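Haloperoxidase (Corallina officinalis, PDB 1QHB) catalyses the vanadate-dependent bromination of organic substrates with bromide and hydrogen peroxide, working as a calcium-stabilised homododecamer. Local coordinates at residues E572-S575 and L576-E580; R11-A14 and S15-T18; E408-G411 and G412-V416; V431-L434 and V435-S439. All blocks are in the same frame, centred on the assembly; numbering follows the deposited sequence.

Contact 1: residues E572-S575 and L576-E580; sequences EEQS and LTYGE
A chi1 of 63° sets Thr577 OG1 between its own backbone N and carbonyl carbon, from where it turns back on the carbonyl of Gln574. OG1 donates to Gln574 O at 2.5 Å, in the plane of that carbonyl, while Thr577 N gives the same oxygen a second bond of 3.0 Å from above the plane. Two donors of one residue grip one acceptor, which suits threonine, whose short hydroxyl can fold onto the backbone. Tyr578 follows with CG anti to its carbonyl carbon (chi1 -56°), which carries CE2 to 3.2 Å from Gln574 O. Its phenol does not bond the Gln574 amide directly; one water joins them firmly, 2.9 Å from Gln574 OE1 and 2.6 Å from Tyr578 OH, and a second does so with a weak bond to the phenol. The amide and ring planes stand 72° apart. Glu135 holds the amide nitrogen. Two residues earlier Ser575 OG donates to Glu572 O at 2.6 Å. Leu576 N reaches Glu573 O only weakly, and its side chain packs on Ala21 and Ala22 of helix 11-28. Bonds from residue i+3 back to i are characteristic of tightening turns at a helix C terminus, here where helix 553-574 ends in a loop.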
ATOM      1  N   GLU A 572       3.514  -4.258  28.903  1.00  6.18           N
ATOM      2  CA  GLU A 572       2.884  -4.965  27.766  1.00 11.51           C
ATOM      3  C   GLU A 572       3.579  -4.729  26.425  1.00 10.13           C
ATOM      4  O   GLU A 572       3.730  -5.669  25.654  1.00  9.74           O
ATOM      5  CB  GLU A 572       1.418  -4.578  27.507  1.00  9.88           C
ATOM      6  CG  GLU A 572       0.566  -4.927  28.736  1.00 22.82           C
ATOM      7  CD  GLU A 572      -0.868  -4.450  28.576  1.00 35.31           C
ATOM      8  OE1 GLU A 572      -1.095  -3.531  27.752  1.00 30.90           O
ATOM      9  OE2 GLU A 572      -1.745  -5.003  29.278  1.00 36.17           O
ATOM     10  N   GLU A 573       3.970  -3.483  26.179  1.00  7.36           N
ATOM     11  CA  GLU A 573       4.678  -3.158  24.942  1.00  9.26           C
ATOM     12  C   GLU A 573       6.070  -3.770  24.899  1.00 11.18           C
ATOM     13  O   GLU A 573       6.429  -4.255  23.806  1.00 10.09           O
ATOM     14  CB  GLU A 573       4.772  -1.644  24.793  1.00  5.86           C
ATOM     15  CG  GLU A 573       3.422  -1.084  24.341  1.00  6.02           C
ATOM     16  CD  GLU A 573       3.395   0.428  24.573  1.00  9.77           C
ATOM     17  OE1 GLU A 573       4.337   1.151  24.183  1.00  9.72           O
ATOM     18  OE2 GLU A 573       2.374   0.833  25.169  1.00 10.90           O
ATOM     19  N   GLN A 574       6.740  -3.796  26.027  1.00 10.12           N
ATOM     20  CA  GLN A 574       8.057  -4.397  26.122  1.00  9.01           C
ATOM     21  C   GLN A 574       8.038  -5.899  26.036  1.00 11.76           C
ATOM     22  O   GLN A 574       9.063  -6.510  25.684  1.00 12.77           O
ATOM     23  CB  GLN A 574       8.711  -3.975  27.449  1.00  8.23           C
ATOM     24  CG  GLN A 574       9.324  -2.576  27.269  1.00  9.07           C
ATOM     25  CD  GLN A 574      10.123  -2.196  28.535  1.00 14.75           C
ATOM     26  OE1 GLN A 574      10.277  -2.974  29.460  1.00 13.43           O
ATOM     27  NE2 GLN A 574      10.634  -0.973  28.535  1.00  6.69           N
ATOM     28  N   SER A 575       6.897  -6.551  26.217  1.00 10.99           N
ATOM     29  CA  SER A 575       6.812  -7.993  26.138  1.00 10.96           C
ATOM     30  C   SER A 575       7.034  -8.455  24.711  1.00 12.36           C
ATOM     31  O   SER A 575       7.457  -9.593  24.516  1.00 12.47           O
ATOM     32  CB  SER A 575       5.471  -8.523  26.652  1.00 10.16           C
ATOM     33  OG  SER A 575       4.419  -8.150  25.775  1.00 18.93           O
ATOM     34  N   LEU A 576       6.868  -7.604  23.693  1.00 11.21           N
ATOM     35  CA  LEU A 576       7.123  -8.004  22.325  1.00 10.11           C
ATOM     36  C   LEU A 576       8.602  -8.117  22.034  1.00 11.66           C
ATOM     37  O   LEU A 576       8.933  -8.715  21.028  1.00 14.05           O
ATOM     38  CB  LEU A 576       6.480  -7.033  21.348  1.00 13.30           C
ATOM     39  CG  LEU A 576       4.950  -6.858  21.501  1.00 19.12           C
ATOM     40  CD1 LEU A 576       4.519  -5.730  20.579  1.00 17.12           C
ATOM     41  CD2 LEU A 576       4.218  -8.141  21.165  1.00 14.48           C
ATOM     42  N   THR A 577       9.502  -7.649  22.892  1.00 10.43           N
ATOM     43  CA  THR A 577      10.919  -7.685  22.598  1.00 10.77           C
ATOM     44  C   THR A 577      11.678  -8.917  22.988  1.00 11.71           C
ATOM     45  O   THR A 577      12.831  -9.036  22.559  1.00 11.46           O
ATOM     46  CB  THR A 577      11.577  -6.467  23.330  1.00 12.00           C
ATOM     47  OG1 THR A 577      11.411  -6.618  24.756  1.00 12.13           O
ATOM     48  CG2 THR A 577      10.913  -5.175  22.931  1.00  3.97           C
ATOM     49  N   TYR A 578      11.161  -9.779  23.851  1.00 12.82           N
ATOM     50  CA  TYR A 578      11.859 -10.927  24.390  1.00 13.93           C
ATOM     51  C   TYR A 578      11.529 -12.222  23.633  1.00 18.21           C
ATOM     52  O   TYR A 578      10.386 -12.415  23.220  1.00 17.47           O
ATOM     53  CB  TYR A 578      11.456 -11.221  25.851  1.00 12.53           C
ATOM     54  CG  TYR A 578      11.670 -10.021  26.751  1.00 12.37           C
ATOM     55  CD1 TYR A 578      12.921  -9.683  27.254  1.00 14.21           C
ATOM     56  CD2 TYR A 578      10.594  -9.220  27.051  1.00 13.03           C
ATOM     57  CE1 TYR A 578      13.081  -8.553  28.036  1.00 16.44           C
ATOM     58  CE2 TYR A 578      10.740  -8.099  27.854  1.00 16.54           C
ATOM     59  CZ  TYR A 578      11.984  -7.780  28.331  1.00 17.72           C
ATOM     60  OH  TYR A 578      12.081  -6.633  29.113  1.00 19.76           O
ATOM     61  N   GLY A 579      12.524 -13.103  23.526  1.00 16.43           N
ATOM     62  CA  GLY A 579      12.197 -14.368  22.838  1.00 19.21           C
ATOM     63  C   GLY A 579      11.858 -15.417  23.909  1.00 22.73           C
ATOM     64  O   GLY A 579      11.239 -16.434  23.589  1.00 25.11           O
ATOM     65  N   GLU A 580      12.213 -15.215  25.175  1.00 22.11           N
ATOM     66  CA  GLU A 580      11.941 -16.208  26.196  1.00 22.72           C
ATOM     67  C   GLU A 580      10.451 -16.402  26.456  1.00 22.09           C
ATOM     68  O   GLU A 580       9.570 -15.598  26.179  1.00 22.54           O
ATOM     69  CB  GLU A 580      12.679 -15.826  27.497  1.00 21.80           C
ATOM     70  CG  GLU A 580      14.181 -15.894  27.440  1.00 25.04           C
ATOM     71  CD  GLU A 580      14.872 -14.687  26.874  1.00 25.68           C
ATOM     72  OE1 GLU A 580      14.352 -13.584  26.633  1.00 20.29           O
ATOM     73  OE2 GLU A 580      16.108 -14.815  26.655  1.00 30.07           O
TER
HETATM   74  O   HOH W   1       9.966  -5.742  30.355  1.00 13.48           O
HETATM   75  O   HOH W   2      12.782  -3.475  30.066  1.00 28.49           O

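Contact 2: residues R11-A14 and S15-T18; sequences RAKA and SFDT
Ala14 O meets two donors of Thr18: the hydroxyl OG1 at 2.8 Å and the backbone N at 3.0 Å. They arrive from opposite faces of the carbonyl plane, so the oxygen is held from both sides. Thr18 OG1 lies anti to its own carbonyl carbon (chi1 -61°), which aims it back along the helix at the carbonyl one turn earlier; a buried threonine can in this way satisfy its hydroxyl on the backbone and present its methyl to the surroundings. The three preceding carbonyls each receive a backbone N-H: Ser15 N binds Arg11 O, Phe16 N binds Ala12 O, and Asp17 N binds Lys13 O at 2.9 Å.

On the more accessible flank, Lys13 bends at chi2 and chi4 and brings NZ to 3.4 Å from Asp17 OD1, a weak hydrogen bond within an i to i+4 salt bridge. The stronger partner of Asp17 is Gln9, whose NE2 donates to OD2, so the carboxylate is engaged through both oxygens. The aliphatic part of Lys13 also lies beside Phe16, with Lys13 CD 4.3 Å from Phe16 CD2.

The guanidinium of Arg11 serves a neighbouring subunit, where NH2 forms a salt bridge with Asp138 and NH1 bonds the carbonyl of Leu130; the long arginine suits a place where several acceptors must be reached across an interface. Phe132 of that subunit packs on small Ala14. The whole is the first part of an N-terminal alpha-helix, with i to i+4 pairing throughout, packed between two neighbouring subunits of the dodecamer.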
ATOM      1  N   ARG A  11      17.987  -8.948  10.751  1.00 10.46           N
ATOM      2  CA  ARG A  11      17.855  -8.482  12.115  1.00  8.66           C
ATOM      3  C   ARG A  11      17.323  -7.066  12.174  1.00  6.87           C
ATOM      4  O   ARG A  11      16.396  -6.776  12.939  1.00  7.74           O
ATOM      5  CB  ARG A  11      19.266  -8.541  12.774  1.00 11.05           C
ATOM      6  CG  ARG A  11      19.324  -7.933  14.157  1.00  8.15           C
ATOM      7  CD  ARG A  11      18.524  -8.757  15.157  1.00  4.80           C
ATOM      8  NE  ARG A  11      18.539  -8.074  16.458  1.00 13.29           N
ATOM      9  CZ  ARG A  11      18.152  -8.521  17.657  1.00 15.58           C
ATOM     10  NH1 ARG A  11      17.702  -9.758  17.835  1.00  8.77           N
ATOM     11  NH2 ARG A  11      18.186  -7.755  18.720  1.00  9.46           N
ATOM     12  N   ALA A  12      17.837  -6.174  11.347  1.00  4.72           N
ATOM     13  CA  ALA A  12      17.419  -4.782  11.305  1.00  9.86           C
ATOM     14  C   ALA A  12      15.922  -4.665  11.070  1.00  9.35           C
ATOM     15  O   ALA A  12      15.200  -3.938  11.724  1.00  8.64           O
ATOM     16  CB  ALA A  12      18.209  -4.028  10.224  1.00  5.01           C
ATOM     17  N   LYS A  13      15.397  -5.436  10.127  1.00  9.00           N
ATOM     18  CA  LYS A  13      13.985  -5.408   9.782  1.00 10.16           C
ATOM     19  C   LYS A  13      13.073  -5.972  10.842  1.00  9.74           C
ATOM     20  O   LYS A  13      11.966  -5.488  11.129  1.00  9.42           O
ATOM     21  CB  LYS A  13      13.781  -6.163   8.461  1.00 14.13           C
ATOM     22  CG  LYS A  13      12.450  -5.828   7.839  1.00 26.01           C
ATOM     23  CD  LYS A  13      12.266  -4.333   7.584  1.00 36.54           C
ATOM     24  CE  LYS A  13      11.082  -4.082   6.665  1.00 45.02           C
ATOM     25  NZ  LYS A  13       9.916  -4.955   6.991  1.00 51.61           N
ATOM     26  N   ALA A  14      13.521  -7.021  11.538  1.00  9.63           N
ATOM     27  CA  ALA A  14      12.819  -7.598  12.665  1.00 10.58           C
ATOM     28  C   ALA A  14      12.809  -6.565  13.796  1.00 10.83           C
ATOM     29  O   ALA A  14      11.830  -6.540  14.544  1.00 11.63           O
ATOM     30  CB  ALA A  14      13.533  -8.861  13.182  1.00  5.32           C
ATOM     31  N   SER A  15      13.898  -5.814  13.995  1.00 10.09           N
ATOM     32  CA  SER A  15      13.899  -4.812  15.066  1.00  9.86           C
ATOM     33  C   SER A  15      12.885  -3.729  14.729  1.00  8.82           C
ATOM     34  O   SER A  15      12.095  -3.327  15.558  1.00  9.55           O
ATOM     35  CB  SER A  15      15.294  -4.130  15.184  1.00 10.73           C
ATOM     36  OG  SER A  15      15.199  -3.117  16.173  1.00 10.09           O
ATOM     37  N   PHE A  16      12.844  -3.275  13.457  1.00  6.68           N
ATOM     38  CA  PHE A  16      11.920  -2.243  13.022  1.00  6.93           C
ATOM     39  C   PHE A  16      10.486  -2.690  13.220  1.00  9.06           C
ATOM     40  O   PHE A  16       9.640  -1.962  13.718  1.00  9.77           O
ATOM     41  CB  PHE A  16      12.147  -1.904  11.537  1.00  8.71           C
ATOM     42  CG  PHE A  16      11.111  -0.999  10.923  1.00 10.92           C
ATOM     43  CD1 PHE A  16      11.145   0.357  11.147  1.00  7.60           C
ATOM     44  CD2 PHE A  16      10.116  -1.532  10.104  1.00 10.36           C
ATOM     45  CE1 PHE A  16      10.204   1.199  10.595  1.00 13.57           C
ATOM     46  CE2 PHE A  16       9.147  -0.693   9.555  1.00  8.88           C
ATOM     47  CZ  PHE A  16       9.155   0.699   9.817  1.00  7.40           C
ATOM     48  N   ASP A  17      10.203  -3.906  12.758  1.00  7.61           N
ATOM     49  CA  ASP A  17       8.877  -4.515  12.877  1.00 11.47           C
ATOM     50  C   ASP A  17       8.454  -4.714  14.326  1.00 12.00           C
ATOM     51  O   ASP A  17       7.256  -4.673  14.623  1.00 11.06           O
ATOM     52  CB  ASP A  17       8.906  -5.891  12.138  1.00 10.81           C
ATOM     53  CG  ASP A  17       8.807  -5.750  10.637  1.00 13.77           C
ATOM     54  OD1 ASP A  17       8.522  -4.672  10.095  1.00 10.54           O
ATOM     55  OD2 ASP A  17       9.047  -6.772   9.958  1.00 12.92           O
ATOM     56  N   THR A  18       9.383  -5.015  15.243  1.00  9.43           N
ATOM     57  CA  THR A  18       8.997  -5.134  16.670  1.00 10.16           C
ATOM     58  C   THR A  18       8.509  -3.800  17.211  1.00 10.45           C
ATOM     59  O   THR A  18       7.425  -3.728  17.835  1.00 13.12           O
ATOM     60  CB  THR A  18      10.192  -5.671  17.478  1.00 10.08           C
ATOM     61  OG1 THR A  18      10.531  -6.956  16.973  1.00  9.17           O
ATOM     62  CG2 THR A  18       9.835  -5.827  18.955  1.00  7.99           C
TER

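Contact 3: residues E408-G411 and G412-V416; sequences EATG and GLISV
Helix 407-422 begins just after Arg406, a residue of the vanadate-binding site, and its first turns hold the pair Gly411-Gly412. Across them Ile414 N donates to Thr410 O at 3.1 Å, and the isoleucine side chain folds over the same carbonyl: with CG1 anti to its own carbonyl carbon (chi1 -70°), Ile414 CG1 comes to 3.3 Å from Thr410 O. The delta methyl carries on toward the threonine, ending 4.4 Å from Thr410 CG2, so the two branched residues share an apolar flank. Leu413 behaves alike one position earlier, its CG resting 3.5 Å from Ala409 O, the carbonyl that its backbone N also binds.

Bonds from Gly412 N to Glu408 O and from Ser415 N to Gly411 O continue the ladder, the latter 2.8 Å long with an N-H...O angle of 164°. Both glycines keep ordinary helical backbone angles and are buried, where the lack of a side chain keeps this turn slim.

The polar ends turn to other parts of the chain. Thr410 OG1 is bonded to Tyr552 OH and Ser415 OG to the backbone N of Phe465, which lets two small hydroxyl residues sit in a buried helix. Glu408, about 4 Å from Arg406 between side chains, is gripped more fully: OE2 meets Lys59 and Gln302, and OE1 accepts from Ser475 N. These three bonds fix the orientation of the carboxylate close to Arg406. Regular i to i+4 pairing of this kind is that of a buried alpha-helix, here leading away from the vanadate site of a haloperoxidase.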
ATOM      1  N   GLU A 408      -3.806  24.991  49.814  1.00 11.42           N
ATOM      2  CA  GLU A 408      -3.563  26.291  50.397  1.00 11.91           C
ATOM      3  C   GLU A 408      -4.500  27.352  49.851  1.00 14.78           C
ATOM      4  O   GLU A 408      -4.979  28.204  50.654  1.00 16.56           O
ATOM      5  CB  GLU A 408      -2.117  26.730  50.147  1.00 10.50           C
ATOM      6  CG  GLU A 408      -1.817  27.076  48.687  1.00  8.48           C
ATOM      7  CD  GLU A 408      -0.344  26.913  48.426  1.00 11.50           C
ATOM      8  OE1 GLU A 408       0.295  25.918  48.912  1.00 12.78           O
ATOM      9  OE2 GLU A 408       0.188  27.773  47.722  1.00 13.00           O
ATOM     10  N   ALA A 409      -4.870  27.299  48.576  1.00 12.65           N
ATOM     11  CA  ALA A 409      -5.807  28.284  48.000  1.00 13.57           C
ATOM     12  C   ALA A 409      -7.182  28.101  48.603  1.00 14.18           C
ATOM     13  O   ALA A 409      -7.925  29.044  48.867  1.00 14.90           O
ATOM     14  CB  ALA A 409      -5.861  28.059  46.493  1.00 10.64           C
ATOM     15  N   THR A 410      -7.569  26.840  48.835  1.00 14.05           N
ATOM     16  CA  THR A 410      -8.853  26.551  49.457  1.00 13.26           C
ATOM     17  C   THR A 410      -8.891  27.109  50.878  1.00 16.63           C
ATOM     18  O   THR A 410      -9.954  27.592  51.306  1.00 15.89           O
ATOM     19  CB  THR A 410      -9.148  25.047  49.490  1.00 10.23           C
ATOM     20  OG1 THR A 410      -9.119  24.548  48.143  1.00 13.48           O
ATOM     21  CG2 THR A 410     -10.594  24.815  49.991  1.00  8.33           C
ATOM     22  N   GLY A 411      -7.756  27.009  51.596  1.00 11.99           N
ATOM     23  CA  GLY A 411      -7.702  27.549  52.968  1.00 12.64           C
ATOM     24  C   GLY A 411      -7.824  29.081  52.862  1.00 14.24           C
ATOM     25  O   GLY A 411      -8.481  29.725  53.651  1.00 16.32           O
ATOM     26  N   GLY A 412      -7.239  29.689  51.822  1.00 13.37           N
ATOM     27  CA  GLY A 412      -7.354  31.122  51.567  1.00 13.78           C
ATOM     28  C   GLY A 412      -8.836  31.511  51.434  1.00 18.39           C
ATOM     29  O   GLY A 412      -9.267  32.583  51.899  1.00 18.87           O
ATOM     30  N   LEU A 413      -9.641  30.709  50.724  1.00 15.19           N
ATOM     31  CA  LEU A 413     -11.043  31.020  50.499  1.00 15.70           C
ATOM     32  C   LEU A 413     -11.812  30.956  51.800  1.00 16.99           C
ATOM     33  O   LEU A 413     -12.721  31.731  52.065  1.00 17.20           O
ATOM     34  CB  LEU A 413     -11.697  30.038  49.501  1.00 11.59           C
ATOM     35  CG  LEU A 413     -11.184  30.059  48.044  1.00 17.70           C
ATOM     36  CD1 LEU A 413     -11.889  28.979  47.237  1.00 11.31           C
ATOM     37  CD2 LEU A 413     -11.360  31.441  47.430  1.00 14.70           C
ATOM     38  N   ILE A 414     -11.539  29.970  52.608  1.00 16.74           N
ATOM     39  CA  ILE A 414     -12.135  29.766  53.921  1.00 16.08           C
ATOM     40  C   ILE A 414     -11.753  30.923  54.837  1.00 19.24           C
ATOM     41  O   ILE A 414     -12.643  31.449  55.489  1.00 17.16           O
ATOM     42  CB  ILE A 414     -11.568  28.458  54.500  1.00 19.86           C
ATOM     43  CG1 ILE A 414     -12.146  27.278  53.706  1.00 15.62           C
ATOM     44  CG2 ILE A 414     -11.812  28.376  55.995  1.00 15.84           C
ATOM     45  CD1 ILE A 414     -11.597  25.917  54.110  1.00  8.02           C
ATOM     46  N   SER A 415     -10.462  31.315  54.892  1.00 14.94           N
ATOM     47  CA  SER A 415     -10.107  32.396  55.802  1.00 17.45           C
ATOM     48  C   SER A 415     -10.827  33.696  55.462  1.00 18.76           C
ATOM     49  O   SER A 415     -11.415  34.374  56.324  1.00 18.48           O
ATOM     50  CB  SER A 415      -8.583  32.613  55.796  1.00 14.08           C
ATOM     51  OG  SER A 415      -8.335  33.366  57.002  1.00 19.78           O
ATOM     52  N   VAL A 416     -10.816  34.083  54.183  1.00 18.94           N
ATOM     53  CA  VAL A 416     -11.493  35.301  53.738  1.00 18.35           C
ATOM     54  C   VAL A 416     -12.985  35.247  54.014  1.00 22.46           C
ATOM     55  O   VAL A 416     -13.522  36.229  54.532  1.00 22.02           O
ATOM     56  CB  VAL A 416     -11.224  35.533  52.252  1.00 21.23           C
ATOM     57  CG1 VAL A 416     -12.109  36.608  51.639  1.00 17.42           C
ATOM     58  CG2 VAL A 416      -9.749  35.866  52.107  1.00  9.30           C
TER

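Contact 4: residues V431-L434 and V435-S439; sequences VDVL and VEELS
Leu434 and Leu438, four residues apart, lie side by side and point the same way, their CD1 atoms 3.9 Å from each other. Leu438 reaches this place with CG anti to its carbonyl carbon (chi1 -65°), a turn that also brings CG to 3.4 Å from Leu434 O. A second apolar pair lies one turn apart, Val431 CG2 and Val435 CG2 at 4.3 Å. Leucine and valine suit this buried side, which is largely apolar.

The solvent side is different in kind. Val433 and Glu437 run alongside each other, with Val433 CG1 3.8 Å from Glu437 OE2, and the glutamate bends at chi2, which leaves OE2 beside the valine methyl. Glu436 is exposed too, as befits a charged residue.

Backbone bonds position these groups. Val435 N binds Val431 O at 2.9 Å, Glu436 N binds Asp432 O and Glu437 N binds Val433 O. The last, Leu438 N to Leu434 O, is stretched to 3.3 Å, in keeping with Leu438 being the first residue to leave helical angles. Val431 holds the N-cap position, and Asp432 in the first turn is tied through OD1 to Asn417.

Short helix 432-437 lies against two neighbours: Leu434 meets Ile414 and Val435 meets Asn417 and Lys418 of helix 407-422, while Leu434 and Leu438 pack on Leu155, Ile156 and Ala160 of helix 153-167, before the chain enters helix 439-456.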
ATOM      1  N   VAL A 431     -18.227  28.925  49.604  1.00 22.34           N
ATOM      2  CA  VAL A 431     -17.674  28.041  50.634  1.00 21.32           C
ATOM      3  C   VAL A 431     -18.413  28.158  51.962  1.00 22.97           C
ATOM      4  O   VAL A 431     -17.895  27.644  52.963  1.00 21.99           O
ATOM      5  CB  VAL A 431     -16.158  28.216  50.763  1.00 24.66           C
ATOM      6  CG1 VAL A 431     -15.480  27.902  49.408  1.00 22.00           C
ATOM      7  CG2 VAL A 431     -15.729  29.583  51.213  1.00 19.29           C
ATOM      8  N   ASP A 432     -19.656  28.658  52.022  1.00 20.50           N
ATOM      9  CA  ASP A 432     -20.297  28.873  53.324  1.00 19.44           C
ATOM     10  C   ASP A 432     -20.471  27.570  54.094  1.00 18.13           C
ATOM     11  O   ASP A 432     -20.334  27.442  55.308  1.00 22.90           O
ATOM     12  CB  ASP A 432     -21.718  29.442  53.114  1.00 15.02           C
ATOM     13  CG  ASP A 432     -21.749  30.935  52.915  1.00 22.12           C
ATOM     14  OD1 ASP A 432     -20.708  31.611  52.973  1.00 21.87           O
ATOM     15  OD2 ASP A 432     -22.869  31.449  52.684  1.00 26.54           O
ATOM     16  N   VAL A 433     -20.875  26.525  53.375  1.00 17.95           N
ATOM     17  CA  VAL A 433     -21.085  25.227  54.016  1.00 21.25           C
ATOM     18  C   VAL A 433     -19.771  24.593  54.426  1.00 21.75           C
ATOM     19  O   VAL A 433     -19.693  23.985  55.485  1.00 25.43           O
ATOM     20  CB  VAL A 433     -21.876  24.338  53.074  1.00 22.11           C
ATOM     21  CG1 VAL A 433     -22.044  22.919  53.609  1.00 22.23           C
ATOM     22  CG2 VAL A 433     -23.242  24.973  52.835  1.00 26.67           C
ATOM     23  N   LEU A 434     -18.729  24.786  53.635  1.00 21.91           N
ATOM     24  CA  LEU A 434     -17.400  24.265  53.982  1.00 20.67           C
ATOM     25  C   LEU A 434     -16.963  24.932  55.285  1.00 21.55           C
ATOM     26  O   LEU A 434     -16.585  24.250  56.242  1.00 20.07           O
ATOM     27  CB  LEU A 434     -16.489  24.544  52.786  1.00 20.32           C
ATOM     28  CG  LEU A 434     -14.980  24.341  52.850  1.00 20.83           C
ATOM     29  CD1 LEU A 434     -14.564  22.927  53.186  1.00 16.83           C
ATOM     30  CD2 LEU A 434     -14.369  24.712  51.502  1.00 21.26           C
ATOM     31  N   VAL A 435     -17.130  26.259  55.390  1.00 21.64           N
ATOM     32  CA  VAL A 435     -16.756  26.954  56.628  1.00 22.06           C
ATOM     33  C   VAL A 435     -17.627  26.520  57.794  1.00 22.92           C
ATOM     34  O   VAL A 435     -17.093  26.228  58.869  1.00 22.14           O
ATOM     35  CB  VAL A 435     -16.819  28.486  56.436  1.00 27.81           C
ATOM     36  CG1 VAL A 435     -16.677  29.252  57.731  1.00 26.27           C
ATOM     37  CG2 VAL A 435     -15.761  28.923  55.446  1.00 22.71           C
ATOM     38  N   GLU A 436     -18.947  26.397  57.603  1.00 21.13           N
ATOM     39  CA  GLU A 436     -19.787  26.030  58.738  1.00 22.90           C
ATOM     40  C   GLU A 436     -19.442  24.669  59.317  1.00 23.78           C
ATOM     41  O   GLU A 436     -19.386  24.496  60.538  1.00 24.75           O
ATOM     42  CB  GLU A 436     -21.248  26.071  58.297  1.00 34.34           C
ATOM     43  CG  GLU A 436     -22.222  25.617  59.372  1.00 49.64           C
ATOM     44  CD  GLU A 436     -23.582  25.336  58.751  1.00 71.26           C
ATOM     45  OE1 GLU A 436     -24.162  26.281  58.168  1.00 83.07           O
ATOM     46  OE2 GLU A 436     -24.061  24.187  58.833  1.00 80.88           O
ATOM     47  N   GLU A 437     -19.260  23.662  58.457  1.00 21.82           N
ATOM     48  CA  GLU A 437     -18.962  22.327  58.934  1.00 21.10           C
ATOM     49  C   GLU A 437     -17.586  22.148  59.561  1.00 20.36           C
ATOM     50  O   GLU A 437     -17.469  21.152  60.274  1.00 20.19           O
ATOM     51  CB  GLU A 437     -19.010  21.320  57.774  1.00 25.31           C
ATOM     52  CG  GLU A 437     -20.257  21.483  56.938  1.00 43.93           C
ATOM     53  CD  GLU A 437     -21.322  20.463  57.250  1.00 48.83           C
ATOM     54  OE1 GLU A 437     -21.222  19.769  58.283  1.00 55.01           O
ATOM     55  OE2 GLU A 437     -22.234  20.391  56.397  1.00 57.82           O
ATOM     56  N   LEU A 438     -16.607  22.985  59.279  1.00 19.90           N
ATOM     57  CA  LEU A 438     -15.294  22.863  59.903  1.00 22.86           C
ATOM     58  C   LEU A 438     -15.117  23.779  61.102  1.00 25.98           C
ATOM     59  O   LEU A 438     -13.967  23.942  61.553  1.00 26.81           O
ATOM     60  CB  LEU A 438     -14.220  23.298  58.882  1.00 22.82           C
ATOM     61  CG  LEU A 438     -14.068  22.440  57.625  1.00 25.23           C
ATOM     62  CD1 LEU A 438     -13.006  23.053  56.731  1.00 25.49           C
ATOM     63  CD2 LEU A 438     -13.727  21.008  58.025  1.00 26.87           C
ATOM     64  N   SER A 439     -16.197  24.409  61.582  1.00 26.33           N
ATOM     65  CA  SER A 439     -16.099  25.388  62.652  1.00 26.96           C
ATOM     66  C   SER A 439     -15.248  25.012  63.837  1.00 21.00           C
ATOM     67  O   SER A 439     -14.389  25.845  64.111  1.00 21.34           O
ATOM     68  CB  SER A 439     -17.490  25.797  63.163  1.00 34.63           C
ATOM     69  OG  SER A 439     -17.974  24.746  63.981  1.00 55.18           O
TER

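How the contacts relate
Each contact is a turn of continuous chain, so none closes a long loop, and the four follow in series without nesting or crossing. Contact 2 comes first, at the start of helix 11-28, and contact 1 last, where helix 553-574 ends. These distant parts of the sequence meet in space: Thr18 CG2 lies 3.7 Å from Leu576 O, and both contacts touch the same neighbouring subunit. Between them along the chain come contacts 3 and 4, on successive helices 407-422 and 432-437, joined through Ile414 CD1 and Leu434 CG at 3.9 Å. The two pairs stand on opposite sides of the chain's centre, contact 1 about 50 Å from contact 3 between centres.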